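Local coordinates for hypothetical protein (Nostoc punctiforme, PDB 2INB) that is of unknown biochemical function but belongs to the PD-(D/E)XK-like XisH family and probably takes part in site-specific recombination of nitrogen-fixation genes, at residues 57-62 against 74-79; 97-102 against 126-131. All coordinates share one frame; numbering follows the deposited sequence. Where two conformers were deposited one is given.

Interaction 1: 57-62 against 74-79; sequences AVEVKS and HTALGQ
With CG anti to the backbone N (chi1 169°) and the rest of the chain extended, E59 reaches straight from strand 54-60 to A76 on helix 69-88, while K61 turns at its second torsion (chi2 -67°) to carry its amine to Q79. The carboxylate approaches the helix chiefly through OE2: E59 OE2 lies 2.8 Å from the backbone O of A76 and 3.6 Å from Q79 CB. Q79, itself extended beyond CG, passes E59 at about a right angle, its amide plane steeply inclined to the carboxylate. Its OE1 receives a 2.8 Å hydrogen bond from K61 NZ, which comes in tilted 17° from the carbonyl plane. Below the amine the lysine chain is apolar, and K61 CE rests 4.0 Å from A76 CB. E72, one turn before A76 on the helix, gives the same amine a salt bridge. On a flank of this helix T75 OG1 bonds to T75 of the second subunit, which places the contact beside the dimer interface. A methionine in place of K61 would probably leave Q79 OE1 and the E72 carboxylate without their cationic partner. The E-x-K spacing at the end of the strand matches the signature of PD-(D/E)XK nucleases, so E59 and K61 probably correspond to those motif residues; the lysine amine is gripped by Q79 and the E72 carboxylate, while the E59 carboxylate lies against the helix backbone.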
ATOM      1  N   ALA A  57      -8.174   9.726 -13.175  1.00 14.18           N
ATOM      2  CA  ALA A  57      -6.869   9.082 -13.247  1.00 14.01           C
ATOM      3  C   ALA A  57      -7.080   7.618 -12.967  1.00 14.76           C
ATOM      4  O   ALA A  57      -7.922   7.270 -12.162  1.00 14.83           O
ATOM      5  CB  ALA A  57      -5.859   9.666 -12.191  1.00 15.39           C
ATOM      6  N   VAL A  58      -6.330   6.786 -13.681  1.00 15.25           N
ATOM      7  CA  VAL A  58      -6.514   5.324 -13.582  1.00 14.39           C
ATOM      8  C   VAL A  58      -5.197   4.619 -13.310  1.00 14.54           C
ATOM      9  O   VAL A  58      -4.266   4.710 -14.103  1.00 15.48           O
ATOM     10  CB  VAL A  58      -7.202   4.722 -14.864  1.00 15.68           C
ATOM     11  CG1 VAL A  58      -7.459   3.198 -14.626  1.00 13.94           C
ATOM     12  CG2 VAL A  58      -8.514   5.476 -15.176  1.00 15.59           C
ATOM     13  N   GLU A  59      -5.158   3.911 -12.173  1.00 15.43           N
ATOM     14  CA  GLU A  59      -4.049   3.031 -11.767  1.00 14.08           C
ATOM     15  C   GLU A  59      -4.355   1.648 -12.301  1.00 14.56           C
ATOM     16  O   GLU A  59      -5.295   1.000 -11.819  1.00 15.17           O
ATOM     17  CB  GLU A  59      -3.992   3.032 -10.218  1.00 15.52           C
ATOM     18  CG  GLU A  59      -3.094   1.990  -9.649  1.00 15.17           C
ATOM     19  CD  GLU A  59      -3.162   1.888  -8.137  1.00 15.24           C
ATOM     20  OE1 GLU A  59      -3.767   2.789  -7.512  1.00 18.45           O
ATOM     21  OE2 GLU A  59      -2.612   0.858  -7.606  1.00 14.91           O
ATOM     22  N   VAL A  60      -3.619   1.212 -13.315  1.00 16.04           N
ATOM     23  CA  VAL A  60      -3.912  -0.076 -13.984  1.00 17.46           C
ATOM     24  C   VAL A  60      -3.146  -1.187 -13.332  1.00 21.27           C
ATOM     25  O   VAL A  60      -1.917  -1.124 -13.241  1.00 19.05           O
ATOM     26  CB  VAL A  60      -3.580  -0.029 -15.468  1.00 19.77           C
ATOM     27  CG1 VAL A  60      -3.909  -1.404 -16.087  1.00 19.06           C
ATOM     28  CG2 VAL A  60      -4.394   1.086 -16.149  1.00 18.93           C
ATOM     29  N   LYS A  61      -3.874  -2.239 -12.940  1.00 22.06           N
ATOM     30  CA  LYS A  61      -3.288  -3.489 -12.421  1.00 20.47           C
ATOM     31  C   LYS A  61      -3.840  -4.681 -13.222  1.00 19.29           C
ATOM     32  O   LYS A  61      -5.018  -4.656 -13.697  1.00 20.76           O
ATOM     33  CB  LYS A  61      -3.569  -3.636 -10.923  1.00 24.53           C
ATOM     34  CG  LYS A  61      -2.927  -2.508 -10.106  1.00 21.32           C
ATOM     35  CD  LYS A  61      -1.408  -2.620 -10.151  1.00 25.89           C
ATOM     36  CE  LYS A  61      -0.713  -1.615  -9.286  1.00 24.15           C
ATOM     37  NZ  LYS A  61       0.778  -1.832  -9.258  1.00 25.84           N
ATOM     38  N   SER A  62      -2.975  -5.653 -13.476  1.00 22.51           N
ATOM     39  CA  SER A  62      -3.369  -6.869 -14.146  1.00 22.63           C
ATOM     40  C   SER A  62      -3.597  -8.002 -13.156  1.00 24.86           C
ATOM     41  O   SER A  62      -4.272  -8.988 -13.473  1.00 24.66           O
ATOM     42  CB  SER A  62      -2.273  -7.288 -15.103  1.00 26.46           C
ATOM     43  OG  SER A  62      -1.129  -7.636 -14.350  1.00 26.70           O
ATOM     44  N   HIS A  74      -1.402  -5.539  -1.805  1.00 14.58           N
ATOM     45  CA  HIS A  74      -0.731  -4.632  -0.891  1.00 14.64           C
ATOM     46  C   HIS A  74      -0.130  -3.420  -1.629  1.00 16.06           C
ATOM     47  O   HIS A  74      -0.328  -2.258  -1.235  1.00 14.37           O
ATOM     48  CB  HIS A  74       0.441  -5.291  -0.166  1.00 15.42           C
ATOM     49  CG  HIS A  74       0.072  -6.414   0.729  1.00 15.58           C
ATOM     50  ND1 HIS A  74      -0.970  -6.344   1.621  1.00 16.77           N
ATOM     51  CD2 HIS A  74       0.681  -7.612   0.934  1.00 16.35           C
ATOM     52  CE1 HIS A  74      -1.021  -7.483   2.305  1.00 23.16           C
ATOM     53  NE2 HIS A  74      -0.035  -8.274   1.897  1.00 19.40           N
ATOM     54  N   THR A  75       0.611  -3.695  -2.711  1.00 14.94           N
ATOM     55  CA  THR A  75       1.250  -2.621  -3.477  1.00 13.88           C
ATOM     56  C   THR A  75       0.201  -1.781  -4.173  1.00 15.68           C
ATOM     57  O   THR A  75       0.295  -0.555  -4.186  1.00 16.13           O
ATOM     58  CB  THR A  75       2.241  -3.229  -4.476  1.00 13.56           C
ATOM     59  OG1 THR A  75       3.282  -3.902  -3.734  1.00 17.64           O
ATOM     60  CG2 THR A  75       2.827  -2.199  -5.481  1.00 17.64           C
ATOM     61  N   ALA A  76      -0.824  -2.422  -4.740  1.00 15.43           N
ATOM     62  CA  ALA A  76      -1.868  -1.673  -5.434  1.00 16.56           C
ATOM     63  C   ALA A  76      -2.588  -0.703  -4.506  1.00 15.53           C
ATOM     64  O   ALA A  76      -2.937   0.421  -4.885  1.00 15.34           O
ATOM     65  CB  ALA A  76      -2.909  -2.612  -6.111  1.00 16.87           C
ATOM     66  N   LEU A  77      -2.858  -1.168  -3.299  1.00 14.10           N
ATOM     67  CA  LEU A  77      -3.563  -0.361  -2.291  1.00 14.75           C
ATOM     68  C   LEU A  77      -2.688   0.799  -1.824  1.00 14.60           C
ATOM     69  O   LEU A  77      -3.141   1.934  -1.697  1.00 15.10           O
ATOM     70  CB  LEU A  77      -3.964  -1.248  -1.117  1.00 14.90           C
ATOM     71  CG  LEU A  77      -4.664  -0.523   0.025  1.00 14.01           C
ATOM     72  CD1 LEU A  77      -6.025   0.097  -0.500  1.00 17.04           C
ATOM     73  CD2 LEU A  77      -4.962  -1.514   1.206  1.00 14.84           C
ATOM     74  N   GLY A  78      -1.431   0.520  -1.521  1.00 13.35           N
ATOM     75  CA  GLY A  78      -0.515   1.605  -1.068  1.00 13.10           C
ATOM     76  C   GLY A  78      -0.363   2.666  -2.150  1.00 13.18           C
ATOM     77  O   GLY A  78      -0.394   3.891  -1.879  1.00 14.20           O
ATOM     78  N   GLN A  79      -0.136   2.219  -3.390  1.00 13.34           N
ATOM     79  CA  GLN A  79      -0.080   3.137  -4.511  1.00 14.77           C
ATOM     80  C   GLN A  79      -1.357   3.941  -4.619  1.00 13.95           C
ATOM     81  O   GLN A  79      -1.351   5.172  -4.851  1.00 14.64           O
ATOM     82  CB  GLN A  79       0.173   2.356  -5.817  1.00 14.90           C
ATOM     83  CG  GLN A  79       1.606   1.908  -5.965  1.00 15.09           C
ATOM     84  CD  GLN A  79       1.864   1.035  -7.152  1.00 20.33           C
ATOM     85  OE1 GLN A  79       0.945   0.437  -7.696  1.00 23.31           O
ATOM     86  NE2 GLN A  79       3.148   0.833  -7.451  1.00 24.87           N
TER

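Interaction 2: 97-102 against 126-131; sequences YLAVPL and LIYDVE
L98 and L126 open a parallel strand ladder in which four backbone N-H groups find carbonyl partners. L126 N reaches L98 O at 2.8 Å from above the carbonyl plane, whereas V100 N meets L126 O at 2.9 Å nearly along the C=O axis. The chain of bonds continues from Y128 N to V100 O (3.1 Å) and ends at L102 N, which donates to Y128 O (2.8 Å) just as strand 94-101 gives way to a helix. Three of the acceptors take a second, weaker CA-H contact: L126 O from A99, V100 O from I127 and Y128 O from P101. P101, which has no N-H to offer, presents CA over the Y128 ring instead, a CH-pi contact of 4.1 Å to the centroid. The ring is folded back over the neighbouring strand because CG sits between the backbone N and the carbonyl carbon (chi1 63°); its hydroxyl bonds to K61 O, and F8, V11 and V12 of helix 7-18 pack on it. V100 and I127 run side by side, CG2 to CD1 3.7 Å, and L102 crosses I127 at about a right angle, CD1 to CG2 3.9 Å. D129 OD1 is satisfied by Q132 N beyond the strand. Alternate backbone groups of strand 94-101 are thus satisfied here, and those of Y97 and A99 on its other side by A57, E59 and K61, while aromatic and aliphatic packing couples the sheet to helix 7-18.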
ATOM      1  N   TYR A  97      -9.148   6.025  -9.881  1.00 14.22           N
ATOM      2  CA  TYR A  97      -9.705   4.686  -9.888  1.00 15.53           C
ATOM      3  C   TYR A  97      -8.570   3.640 -10.007  1.00 13.92           C
ATOM      4  O   TYR A  97      -7.590   3.823 -10.716  1.00 15.27           O
ATOM      5  CB  TYR A  97     -10.622   4.505 -11.124  1.00 14.86           C
ATOM      6  CG  TYR A  97     -11.837   5.375 -11.054  1.00 12.22           C
ATOM      7  CD1 TYR A  97     -11.793   6.703 -11.496  1.00 13.99           C
ATOM      8  CD2 TYR A  97     -13.046   4.900 -10.503  1.00 13.80           C
ATOM      9  CE1 TYR A  97     -12.902   7.536 -11.366  1.00 16.19           C
ATOM     10  CE2 TYR A  97     -14.161   5.730 -10.412  1.00 15.60           C
ATOM     11  CZ  TYR A  97     -14.078   7.054 -10.851  1.00 15.78           C
ATOM     12  OH  TYR A  97     -15.199   7.869 -10.733  1.00 20.94           O
ATOM     13  N   LEU A  98      -8.757   2.532  -9.310  1.00 15.10           N
ATOM     14  CA  LEU A  98      -7.971   1.320  -9.465  1.00 15.81           C
ATOM     15  C   LEU A  98      -8.624   0.430 -10.495  1.00 12.96           C
ATOM     16  O   LEU A  98      -9.776   0.025 -10.329  1.00 13.70           O
ATOM     17  CB  LEU A  98      -7.918   0.554  -8.140  1.00 15.25           C
ATOM     18  CG  LEU A  98      -7.219  -0.816  -8.121  1.00 16.89           C
ATOM     19  CD1 LEU A  98      -5.762  -0.751  -8.618  1.00 18.54           C
ATOM     20  CD2 LEU A  98      -7.358  -1.530  -6.767  1.00 16.48           C
ATOM     21  N   ALA A  99      -7.920   0.193 -11.592  1.00 13.36           N
ATOM     22  CA  ALA A  99      -8.454  -0.670 -12.652  1.00 13.19           C
ATOM     23  C   ALA A  99      -8.031  -2.132 -12.454  1.00 14.24           C
ATOM     24  O   ALA A  99      -6.850  -2.391 -12.310  1.00 16.09           O
ATOM     25  CB  ALA A  99      -8.005  -0.179 -14.016  1.00 15.10           C
ATOM     26  N   VAL A 100      -9.000  -3.049 -12.424  1.00 15.73           N
ATOM     27  CA  VAL A 100      -8.661  -4.440 -12.308  1.00 16.72           C
ATOM     28  C   VAL A 100      -9.498  -5.290 -13.269  1.00 16.52           C
ATOM     29  O   VAL A 100     -10.657  -4.932 -13.582  1.00 15.38           O
ATOM     30  CB  VAL A 100      -8.744  -5.022 -10.904  1.00 20.96           C
ATOM     31  CG1 VAL A 100      -8.079  -4.070  -9.843  1.00 21.22           C
ATOM     32  CG2 VAL A 100     -10.169  -5.330 -10.504  1.00 20.54           C
ATOM     33  N   PRO A 101      -8.919  -6.406 -13.741  1.00 16.21           N
ATOM     34  CA  PRO A 101      -9.660  -7.293 -14.648  1.00 13.33           C
ATOM     35  C   PRO A 101     -10.896  -7.910 -14.015  1.00 16.14           C
ATOM     36  O   PRO A 101     -10.928  -8.168 -12.794  1.00 15.46           O
ATOM     37  CB  PRO A 101      -8.629  -8.369 -14.993  1.00 16.51           C
ATOM     38  CG  PRO A 101      -7.315  -7.786 -14.725  1.00 19.93           C
ATOM     39  CD  PRO A 101      -7.563  -6.934 -13.522  1.00 17.21           C
ATOM     40  N   LEU A 102     -11.900  -8.169 -14.845  1.00 16.24           N
ATOM     41  CA  LEU A 102     -13.135  -8.794 -14.419  1.00 16.98           C
ATOM     42  C   LEU A 102     -12.865 -10.127 -13.711  1.00 15.64           C
ATOM     43  O   LEU A 102     -13.494 -10.413 -12.688  1.00 17.18           O
ATOM     44  CB  LEU A 102     -14.090  -9.022 -15.618  1.00 18.19           C
ATOM     45  CG  LEU A 102     -15.463  -9.588 -15.255  1.00 14.85           C
ATOM     46  CD1 LEU A 102     -16.263  -8.851 -14.208  1.00 18.28           C
ATOM     47  CD2 LEU A 102     -16.277  -9.709 -16.576  1.00 19.09           C
ATOM     48  N   LEU A 126     -12.262   0.547 -11.509  0.50 14.37           N
ATOM     49  CA  LEU A 126     -12.685   0.395 -12.890  0.50 15.06           C
ATOM     50  C   LEU A 126     -12.539  -1.090 -13.201  0.50 14.89           C
ATOM     51  O   LEU A 126     -11.424  -1.602 -13.208  0.50 15.30           O
ATOM     52  CB  LEU A 126     -11.824   1.276 -13.779  0.50 17.41           C
ATOM     53  CG  LEU A 126     -12.129   1.299 -15.278  0.50 17.18           C
ATOM     54  CD1 LEU A 126     -13.609   1.662 -15.476  0.50 24.81           C
ATOM     55  CD2 LEU A 126     -11.190   2.253 -16.009  0.50 15.35           C
ATOM     56  N   ILE A 127     -13.656  -1.790 -13.387  1.00 13.64           N
ATOM     57  CA  ILE A 127     -13.582  -3.194 -13.706  1.00 15.23           C
ATOM     58  C   ILE A 127     -13.642  -3.346 -15.221  1.00 16.13           C
ATOM     59  O   ILE A 127     -14.634  -2.926 -15.858  1.00 14.71           O
ATOM     60  CB  ILE A 127     -14.700  -3.999 -13.067  1.00 16.34           C
ATOM     61  CG1 ILE A 127     -14.838  -3.642 -11.572  1.00 16.18           C
ATOM     62  CG2 ILE A 127     -14.429  -5.496 -13.273  1.00 17.21           C
ATOM     63  CD1 ILE A 127     -13.560  -3.767 -10.775  1.00 15.86           C
ATOM     64  N   TYR A 128     -12.600  -3.956 -15.788  1.00 14.04           N
ATOM     65  CA  TYR A 128     -12.484  -4.090 -17.263  1.00 14.00           C
ATOM     66  C   TYR A 128     -12.407  -5.556 -17.675  1.00 15.72           C
ATOM     67  O   TYR A 128     -11.802  -6.377 -16.998  1.00 15.24           O
ATOM     68  CB  TYR A 128     -11.292  -3.327 -17.818  1.00 15.74           C
ATOM     69  CG  TYR A 128      -9.896  -3.764 -17.360  1.00 15.09           C
ATOM     70  CD1 TYR A 128      -9.347  -3.274 -16.158  1.00 16.34           C
ATOM     71  CD2 TYR A 128      -9.068  -4.576 -18.147  1.00 16.38           C
ATOM     72  CE1 TYR A 128      -8.082  -3.649 -15.749  1.00 14.75           C
ATOM     73  CE2 TYR A 128      -7.796  -4.928 -17.735  1.00 17.26           C
ATOM     74  CZ  TYR A 128      -7.293  -4.472 -16.561  1.00 17.10           C
ATOM     75  OH  TYR A 128      -6.009  -4.826 -16.230  1.00 17.31           O
ATOM     76  N   ASP A 129     -13.009  -5.846 -18.811  1.00 12.60           N
ATOM     77  CA  ASP A 129     -12.954  -7.177 -19.368  1.00 12.26           C
ATOM     78  C   ASP A 129     -11.797  -7.229 -20.334  1.00 14.54           C
ATOM     79  O   ASP A 129     -11.739  -6.447 -21.261  1.00 13.27           O
ATOM     80  CB  ASP A 129     -14.277  -7.524 -20.052  1.00 14.60           C
ATOM     81  CG  ASP A 129     -14.276  -8.919 -20.606  1.00 14.70           C
ATOM     82  OD1 ASP A 129     -13.837  -9.119 -21.738  1.00 17.57           O
ATOM     83  OD2 ASP A 129     -14.642  -9.858 -19.870  1.00 16.72           O
ATOM     84  N   VAL A 130     -10.846  -8.123 -20.073  1.00 13.96           N
ATOM     85  CA  VAL A 130      -9.654  -8.229 -20.907  1.00 15.14           C
ATOM     86  C   VAL A 130      -9.912  -8.744 -22.329  1.00 14.88           C
ATOM     87  O   VAL A 130      -9.442  -8.143 -23.294  1.00 16.75           O
ATOM     88  CB  VAL A 130      -8.577  -9.073 -20.197  1.00 15.35           C
ATOM     89  CG1 VAL A 130      -7.385  -9.300 -21.124  1.00 16.59           C
ATOM     90  CG2 VAL A 130      -8.136  -8.363 -18.881  1.00 15.65           C
ATOM     91  N   GLU A 131     -10.668  -9.839 -22.476  1.00 14.07           N
ATOM     92  CA  GLU A 131     -10.898 -10.474 -23.769  1.00 15.93           C
ATOM     93  C   GLU A 131     -11.505  -9.504 -24.783  1.00 15.77           C
ATOM     94  O   GLU A 131     -11.063  -9.443 -25.935  1.00 17.69           O
ATOM     95  CB  GLU A 131     -11.810 -11.702 -23.588  1.00 17.66           C
ATOM     96  CG  GLU A 131     -12.154 -12.397 -24.910  1.00 24.11           C
ATOM     97  CD  GLU A 131     -13.551 -13.041 -24.913  1.00 39.62           C
ATOM     98  OE1 GLU A 131     -13.666 -14.184 -24.418  1.00 46.00           O
ATOM     99  OE2 GLU A 131     -14.520 -12.421 -25.421  1.00 40.08           O
TER

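Overall arrangement
Interaction 2 is the more fully buried contact, a backbone ladder between neighbouring sheet strands flanked mostly by apolar side chains. Interaction 1 is partly buried and depends on polar side chains spanning from the sheet to a helix near the subunit interface. Interaction 1 joins the first two elements of the beta-alpha-beta unit formed by strand 54-60, helix 69-88 and strand 94-101; interaction 2 ties the last of these to strand 125-129. Their centres lie about 11 Å apart, and they meet directly: A99 N probably bonds to E59 O (2.8 Å), and V58 CG1 packs on A99 CB. The strand with the probable motif thus packs against the helix on one face and pairs with strand 94-101 along an edge.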